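PDB 4GYI: Rio2 kinase from Chaetomium thermophilum, which probably acts as an atypical RIO-family serine/threonine kinase, binds ADP and magnesium, carries an aspartyl phosphate, and serves the maturing pre-40S ribosomal subunit through its ATPase activity. Local coordinates for residues A270-Y273 with F274-V278; K282-F285 with E286-H290; D302-K305 with T306-K309. All coordinates share one frame; numbering follows the deposited sequence.

Contact 1 of 3, residues A270-Y273 with F274-V278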
loop_
_atom_site.group_PDB
_atom_site.type_symbol
_atom_site.label_atom_id
_atom_site.label_comp_id
_atom_site.label_asym_id
_atom_site.label_seq_id
_atom_site.Cartn_x
_atom_site.Cartn_y
_atom_site.Cartn_z
ATOM N N ALA A 270 7.973 3.778 -20.396
ATOM C CA ALA A 270 7.131 2.579 -20.363
ATOM C C ALA A 270 7.866 1.345 -20.860
ATOM O O ALA A 270 7.722 0.265 -20.282
ATOM C CB ALA A 270 5.845 2.779 -21.129
ATOM N N GLU A 271 8.684 1.515 -21.898
ATOM C CA GLU A 271 9.419 0.388 -22.469
ATOM C C GLU A 271 10.379 -0.241 -21.455
ATOM O O GLU A 271 10.460 -1.459 -21.343
ATOM C CB GLU A 271 10.158 0.777 -23.759
ATOM C CG GLU A 271 10.968 -0.369 -24.363
ATOM C CD GLU A 271 11.395 -0.125 -25.811
ATOM O OE1 GLU A 271 11.121 0.969 -26.360
ATOM O OE2 GLU A 271 12.004 -1.042 -26.407
ATOM N N MET A 272 11.100 0.591 -20.718
ATOM C CA MET A 272 11.979 0.087 -19.675
ATOM C C MET A 272 11.166 -0.668 -18.598
ATOM O O MET A 272 11.555 -1.757 -18.172
ATOM C CB MET A 272 12.798 1.235 -19.071
ATOM C CG MET A 272 13.689 0.838 -17.875
ATOM S SD MET A 272 12.884 0.741 -16.243
ATOM C CE MET A 272 12.456 2.458 -15.966
ATOM N N TYR A 273 10.033 -0.107 -18.178
ATOM C CA TYR A 273 9.207 -0.747 -17.139
ATOM C C TYR A 273 8.590 -2.066 -17.625
ATOM O O TYR A 273 8.604 -3.074 -16.912
ATOM C CB TYR A 273 8.113 0.192 -16.612
ATOM C CG TYR A 273 8.620 1.370 -15.800
ATOM C CD1 TYR A 273 9.179 1.187 -14.537
ATOM C CD2 TYR A 273 8.518 2.670 -16.287
ATOM C CE1 TYR A 273 9.641 2.266 -13.796
ATOM C CE2 TYR A 273 8.976 3.757 -15.553
ATOM C CZ TYR A 273 9.537 3.552 -14.313
ATOM O OH TYR A 273 9.991 4.634 -13.587
ATOM N N PHE A 274 8.053 -2.057 -18.840
ATOM C CA PHE A 274 7.565 -3.287 -19.455
ATOM C C PHE A 274 8.657 -4.359 -19.477
ATOM O O PHE A 274 8.481 -5.437 -18.901
ATOM C CB PHE A 274 7.063 -3.021 -20.873
ATOM C CG PHE A 274 6.425 -4.210 -21.528
ATOM C CD1 PHE A 274 5.076 -4.475 -21.354
ATOM C CD2 PHE A 274 7.175 -5.064 -22.331
ATOM C CE1 PHE A 274 4.480 -5.573 -21.961
ATOM C CE2 PHE A 274 6.592 -6.160 -22.937
ATOM C CZ PHE A 274 5.232 -6.412 -22.750
ATOM N N ASP A 275 9.777 -4.052 -20.132
ATOM C CA ASP A 275 10.848 -5.027 -20.335
ATOM C C ASP A 275 11.353 -5.573 -19.012
ATOM O O ASP A 275 11.728 -6.736 -18.912
ATOM C CB ASP A 275 12.015 -4.401 -21.092
ATOM C CG ASP A 275 11.726 -4.211 -22.569
ATOM O OD1 ASP A 275 10.856 -4.930 -23.108
ATOM O OD2 ASP A 275 12.380 -3.348 -23.197
ATOM N N ARG A 276 11.345 -4.720 -17.992
ATOM C CA ARG A 276 11.852 -5.091 -16.687
ATOM C C ARG A 276 10.948 -6.121 -16.013
ATOM O O ARG A 276 11.428 -7.067 -15.396
ATOM C CB ARG A 276 12.001 -3.863 -15.808
ATOM C CG ARG A 276 12.892 -4.085 -14.607
ATOM C CD ARG A 276 13.076 -2.791 -13.826
ATOM N NE ARG A 276 11.845 -2.392 -13.161
ATOM C CZ ARG A 276 11.693 -1.268 -12.465
ATOM N NH1 ARG A 276 12.705 -0.419 -12.336
ATOM N NH2 ARG A 276 10.525 -0.995 -11.893
ATOM N N ASP A 277 9.640 -5.930 -16.126
ATOM C CA ASP A 277 8.682 -6.908 -15.609
ATOM C C ASP A 277 8.886 -8.284 -16.273
ATOM O O ASP A 277 9.016 -9.308 -15.591
ATOM C CB ASP A 277 7.230 -6.409 -15.791
ATOM C CG ASP A 277 6.794 -5.368 -14.706
ATOM O OD1 ASP A 277 7.541 -5.154 -13.714
ATOM O OD2 ASP A 277 5.681 -4.784 -14.840
ATOM N N VAL A 278 8.924 -8.301 -17.600
ATOM C CA VAL A 278 9.129 -9.542 -18.346
ATOM C C VAL A 278 10.461 -10.218 -17.964
ATOM O O VAL A 278 10.515 -11.427 -17.746
ATOM C CB VAL A 278 9.101 -9.274 -19.874
ATOM C CG1 VAL A 278 9.557 -10.496 -20.649
ATOM C CG2 VAL A 278 7.716 -8.818 -20.327
HETATM O O HOH W 1 9.009 -2.916 -14.013
#

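Contact 2 of 3, residues K282-F285 with E286-H290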
loop_
_atom_site.group_PDB
_atom_site.type_symbol
_atom_site.label_atom_id
_atom_site.label_comp_id
_atom_site.label_asym_id
_atom_site.label_seq_id
_atom_site.Cartn_x
_atom_site.Cartn_y
_atom_site.Cartn_z
ATOM N N LYS A 282 11.242 -14.014 -16.446
ATOM C CA LYS A 282 12.175 -14.932 -17.102
ATOM C C LYS A 282 13.316 -15.322 -16.163
ATOM O O LYS A 282 13.636 -16.502 -16.030
ATOM C CB LYS A 282 12.759 -14.322 -18.385
ATOM C CG LYS A 282 11.744 -14.150 -19.498
ATOM C CD LYS A 282 12.422 -13.629 -20.778
ATOM C CE LYS A 282 11.388 -13.312 -21.853
ATOM N NZ LYS A 282 11.945 -12.799 -23.140
ATOM N N ARG A 283 13.934 -14.332 -15.520
ATOM C CA ARG A 283 15.008 -14.606 -14.560
ATOM C C ARG A 283 14.563 -15.627 -13.513
ATOM O O ARG A 283 15.225 -16.641 -13.314
ATOM C CB ARG A 283 15.457 -13.333 -13.850
ATOM C CG ARG A 283 16.656 -12.631 -14.459
ATOM C CD ARG A 283 17.157 -11.560 -13.494
ATOM N NE ARG A 283 17.296 -12.103 -12.145
ATOM C CZ ARG A 283 18.458 -12.325 -11.540
ATOM N NH1 ARG A 283 19.597 -12.028 -12.152
ATOM N NH2 ARG A 283 18.484 -12.832 -10.314
ATOM N N PHE A 284 13.433 -15.355 -12.860
ATOM C CA PHE A 284 12.924 -16.254 -11.836
ATOM C C PHE A 284 12.712 -17.673 -12.371
ATOM O O PHE A 284 13.187 -18.645 -11.782
ATOM C CB PHE A 284 11.629 -15.723 -11.215
ATOM C CG PHE A 284 11.032 -16.661 -10.212
ATOM C CD1 PHE A 284 11.580 -16.770 -8.942
ATOM C CD2 PHE A 284 9.952 -17.468 -10.554
ATOM C CE1 PHE A 284 11.041 -17.645 -8.007
ATOM C CE2 PHE A 284 9.415 -18.354 -9.646
ATOM C CZ PHE A 284 9.949 -18.435 -8.358
ATOM N N PHE A 285 12.036 -17.783 -13.506
ATOM C CA PHE A 285 11.802 -19.082 -14.120
ATOM C C PHE A 285 13.075 -19.779 -14.550
ATOM O O PHE A 285 13.107 -20.994 -14.675
ATOM C CB PHE A 285 10.821 -18.971 -15.280
ATOM C CG PHE A 285 9.398 -19.028 -14.835
ATOM C CD1 PHE A 285 8.617 -20.126 -15.110
ATOM C CD2 PHE A 285 8.862 -18.002 -14.073
ATOM C CE1 PHE A 285 7.306 -20.184 -14.666
ATOM C CE2 PHE A 285 7.557 -18.055 -13.635
ATOM C CZ PHE A 285 6.780 -19.145 -13.928
ATOM N N GLU A 286 14.135 -19.014 -14.746
ATOM C CA GLU A 286 15.377 -19.618 -15.172
ATOM C C GLU A 286 16.105 -20.171 -13.954
ATOM O O GLU A 286 16.560 -21.314 -13.969
ATOM C CB GLU A 286 16.233 -18.610 -15.935
ATOM C CG GLU A 286 17.279 -19.232 -16.832
ATOM C CD GLU A 286 18.470 -19.762 -16.064
ATOM O OE1 GLU A 286 18.741 -19.240 -14.959
ATOM O OE2 GLU A 286 19.135 -20.701 -16.564
ATOM N N ARG A 287 16.204 -19.376 -12.890
ATOM C CA ARG A 287 16.926 -19.829 -11.701
ATOM C C ARG A 287 16.150 -20.830 -10.831
ATOM O O ARG A 287 16.746 -21.741 -10.254
ATOM C CB ARG A 287 17.473 -18.654 -10.871
ATOM C CG ARG A 287 16.498 -17.518 -10.650
ATOM C CD ARG A 287 17.121 -16.374 -9.842
ATOM N NE ARG A 287 16.240 -15.203 -9.760
ATOM C CZ ARG A 287 15.320 -15.004 -8.815
ATOM N NH1 ARG A 287 15.141 -15.898 -7.852
ATOM N NH2 ARG A 287 14.575 -13.906 -8.833
ATOM N N ARG A 288 14.829 -20.681 -10.758
ATOM C CA ARG A 288 14.016 -21.532 -9.880
ATOM C C ARG A 288 13.563 -22.860 -10.512
ATOM O O ARG A 288 13.595 -23.902 -9.857
ATOM C CB ARG A 288 12.827 -20.743 -9.309
ATOM C CG ARG A 288 11.782 -21.579 -8.567
ATOM C CD ARG A 288 12.308 -22.241 -7.297
ATOM N NE ARG A 288 11.271 -23.065 -6.665
ATOM C CZ ARG A 288 11.162 -24.391 -6.793
ATOM N NH1 ARG A 288 12.036 -25.076 -7.523
ATOM N NH2 ARG A 288 10.176 -25.036 -6.182
ATOM N N PHE A 289 13.150 -22.833 -11.777
ATOM C CA PHE A 289 12.687 -24.064 -12.431
ATOM C C PHE A 289 13.544 -24.472 -13.630
ATOM O O PHE A 289 13.217 -25.432 -14.327
ATOM C CB PHE A 289 11.233 -23.933 -12.883
ATOM C CG PHE A 289 10.318 -23.362 -11.839
ATOM C CD1 PHE A 289 9.982 -24.097 -10.712
ATOM C CD2 PHE A 289 9.787 -22.096 -11.988
ATOM C CE1 PHE A 289 9.140 -23.576 -9.760
ATOM C CE2 PHE A 289 8.944 -21.571 -11.048
ATOM C CZ PHE A 289 8.624 -22.305 -9.923
ATOM N N HIS A 290 14.634 -23.744 -13.861
ATOM C CA HIS A 290 15.503 -24.002 -15.001
ATOM C C HIS A 290 14.694 -24.067 -16.285
ATOM O O HIS A 290 14.891 -24.945 -17.124
ATOM C CB HIS A 290 16.324 -25.268 -14.767
ATOM C CG HIS A 290 17.117 -25.220 -13.503
ATOM N ND1 HIS A 290 18.289 -24.502 -13.390
ATOM C CD2 HIS A 290 16.881 -25.752 -12.280
ATOM C CE1 HIS A 290 18.754 -24.615 -12.158
ATOM N NE2 HIS A 290 17.917 -25.367 -11.465
#

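Contact 3 of 3, residues D302-K305 with T306-K309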
loop_
_atom_site.group_PDB
_atom_site.type_symbol
_atom_site.label_atom_id
_atom_site.label_comp_id
_atom_site.label_asym_id
_atom_site.label_seq_id
_atom_site.Cartn_x
_atom_site.Cartn_y
_atom_site.Cartn_z
ATOM N N ASP A 302 5.364 -4.500 -29.500
ATOM C CA ASP A 302 4.217 -5.361 -29.768
ATOM C C ASP A 302 3.069 -4.947 -28.862
ATOM O O ASP A 302 2.002 -4.575 -29.335
ATOM C CB ASP A 302 4.536 -6.832 -29.485
ATOM C CG ASP A 302 5.751 -7.330 -30.232
ATOM O OD1 ASP A 302 6.415 -8.257 -29.705
ATOM O OD2 ASP A 302 6.034 -6.804 -31.335
ATOM N N ALA A 303 3.305 -5.028 -27.552
ATOM C CA ALA A 303 2.279 -4.741 -26.546
ATOM C C ALA A 303 1.558 -3.399 -26.749
ATOM O O ALA A 303 0.332 -3.336 -26.656
ATOM C CB ALA A 303 2.875 -4.821 -25.134
ATOM N N LYS A 304 2.313 -2.336 -27.032
ATOM C CA LYS A 304 1.714 -1.012 -27.146
ATOM C C LYS A 304 0.664 -0.913 -28.254
ATOM O O LYS A 304 -0.263 -0.115 -28.161
ATOM C CB LYS A 304 2.772 0.084 -27.317
ATOM C CG LYS A 304 2.204 1.474 -27.041
ATOM C CD LYS A 304 3.241 2.579 -27.086
ATOM C CE LYS A 304 2.661 3.853 -26.479
ATOM N NZ LYS A 304 3.630 4.981 -26.451
ATOM N N LYS A 305 0.806 -1.726 -29.296
ATOM C CA LYS A 305 -0.162 -1.728 -30.394
ATOM C C LYS A 305 -1.547 -2.195 -29.932
ATOM O O LYS A 305 -2.556 -1.941 -30.596
ATOM C CB LYS A 305 0.327 -2.617 -31.548
ATOM C CG LYS A 305 1.617 -2.153 -32.220
ATOM C CD LYS A 305 1.452 -0.809 -32.928
ATOM C CE LYS A 305 0.468 -0.895 -34.095
ATOM N NZ LYS A 305 0.388 0.374 -34.891
ATOM N N THR A 306 -1.587 -2.864 -28.782
ATOM C CA THR A 306 -2.787 -3.552 -28.321
ATOM C C THR A 306 -3.643 -2.722 -27.356
ATOM O O THR A 306 -4.735 -3.137 -26.965
ATOM C CB THR A 306 -2.399 -4.883 -27.660
ATOM O OG1 THR A 306 -1.280 -5.436 -28.360
ATOM C CG2 THR A 306 -3.555 -5.871 -27.704
ATOM N N VAL A 307 -3.156 -1.550 -26.974
ATOM C CA VAL A 307 -3.903 -0.707 -26.050
ATOM C C VAL A 307 -4.644 0.402 -26.790
ATOM O O VAL A 307 -4.087 1.031 -27.695
ATOM C CB VAL A 307 -2.973 -0.126 -24.950
ATOM C CG1 VAL A 307 -1.552 -0.100 -25.420
ATOM C CG2 VAL A 307 -3.414 1.265 -24.509
ATOM N N GLY A 308 -5.923 0.590 -26.480
ATOM C CA GLY A 308 -6.738 -0.393 -25.793
ATOM C C GLY A 308 -7.662 -0.930 -26.881
ATOM O O GLY A 308 -8.793 -0.466 -27.062
ATOM N N LYS A 309 -7.151 -1.890 -27.642
ATOM C CA LYS A 309 -7.891 -2.447 -28.757
ATOM C C LYS A 309 -8.998 -3.375 -28.265
ATOM O O LYS A 309 -8.946 -3.863 -27.129
ATOM C CB LYS A 309 -6.939 -3.179 -29.703
ATOM C CG LYS A 309 -5.824 -2.292 -30.253
ATOM C CD LYS A 309 -6.373 -1.005 -30.858
ATOM C CE LYS A 309 -5.258 -0.149 -31.443
ATOM N NZ LYS A 309 -5.760 1.175 -31.891
#

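Contact 1 of 3, residues A270-Y273 with F274-V278
Tyr273 and Arg276 run side by side off the helix, pointing the same way, with their flat groups almost perpendicular, at 88°. The guanidinium NH2 lies at the edge of the phenol ring, close to its plane and 3.7 Å from Tyr273 CD1, while that ring carbon sits over one guanidinium face. With the cation at the ring edge and not over its face, this is not a cation-pi stack. One ring face is instead taken by Met272 CE, set 3.4 Å above the ring centre by bends at chi2 and chi3. Arg276 reaches its place with CG anti to the backbone N (chi1 -163°) and a bend at chi3. Its NH2 is hydrogen-bonded to Gly229 O, and NE donates to a water, NE to water oxygen 3.0 Å. That water donates to Tyr273 O at 2.9 Å and to Asp277 OD1 at 2.7 Å. The carboxylate of buried Asp277 is further gripped by Gly229 N at OD2 and Phe231 N at OD1, in the loop between strands 226-227 and 236-242; as in protein kinases, such an aspartate probably holds the catalytic loop in shape. Its side chain lies about 8 Å from that of the magnesium ligand Asn235. At the outer edge, Glu271 OE2 and Asp275 OD2 are 4.0 Å apart, like charges that solvent probably screens. The i to i+4 ladder runs unbroken from Phe274 to Asp277, straightest from Phe274 N to Ala270 O (2.8 Å) and most bent at Arg276 N (142°). Around the helix, Phe274 packs against helix 207-223 (Ile218, Leu219) and Tyr300 of helix 300-304, Tyr273 meets Ile227 of strand 226-227, and Arg276 touches Gln340 of helix 326-341.

Contact 2 of 3, residues K282-F285 with E286-H290
Phe284, Phe285 and Phe289 form an aromatic cluster near the end of helix 270-289. Phe289 turns its edge to the face of Phe285, centroids 5.3 Å apart and planes at 62°. Toward Phe284 it lies obliquely, and the two CE2 atoms approach to 3.5 Å. In a CH-pi contact, Arg288 CB stands over the Phe284 face, 4.0 Å from the centroid and 19° off the normal. The cluster joins these C-terminal turns to helix 207-223: Phe285 meets Tyr211 edge-to-face and packs on Leu210 and Leu214, and Phe289 touches Pro207.

Among the charged groups, Arg287 places CG between the backbone N and the carbonyl carbon (chi1 45°), carrying its guanidinium back along the helix. Phe284 CD1 lies over the guanidinium face, with Arg287 NH1 3.8 Å away at the ring edge. This side chain is about 6 Å from that of Phe234, which binds ADP. Arg283 NH2 comes within 3.3 Å of Arg287 NE, both donors.

In the backbone, Arg283 O accepts from both Arg287 N and Glu286 N.

Such close guanidinium groups would be expected to repel, but the salt bridge of Arg287 NH2 with Glu233 OE2 probably offsets part of that cost.

Contact 3 of 3, residues D302-K305 with T306-K309
Thr306 turns back toward the C-terminal part of helix 300-304 and gives Ala303 O two hydrogen bonds. Its backbone N lies 2.9 Å from Ala303 O with an N-H...O angle of 157°, and its OG1 donates to the same oxygen at 3.1 Å. Both donors come from one face of the carbonyl plane, well out of it, so neither occupies a lone-pair direction. The torsion that allows this sets OG1 beside the backbone N and anti to the carbonyl carbon (chi1 -36°).

A further backbone bond, Val307 N to Lys304 O, is straight at 170° but weak, at 3.4 Å.

Van der Waals contacts of carbons with carbonyl oxygens make up the rest. Lys309 folds its aliphatic part over Lys305 O, with CG 3.3 Å and CE 3.4 Å from that oxygen. Val307 CG1 also comes near Lys304 O, but the placing of this side chain is doubtful.

A cis peptide links Val307 to Gly308 just beyond. The bond from Val307 N to Lys304 O belongs to a type I beta turn running from Lys304 to Val307, which follows helix 300-304 and leads into the loop before helix 326-341.

In the fold
From the N-terminal side, contact 1 comes first, on the opening turns of helix 270-289; contact 2 follows near the end of that helix, the two centres 18 Å apart. Contact 3 comes later, where helix 300-304 gives way to a loop. The three are in series, none nested or crossed, and each is local to continuous chain, so none closes a long loop. Contacts 1 and 3 nevertheless meet in space: Phe274 CE1 rests 3.6 Å from Ala303 CB, packing the two successive helices together. Contacts 2 and 3 stay about 10 Å apart at their nearest atoms. Helix 207-223 takes side chains from both contacts 1 and 2.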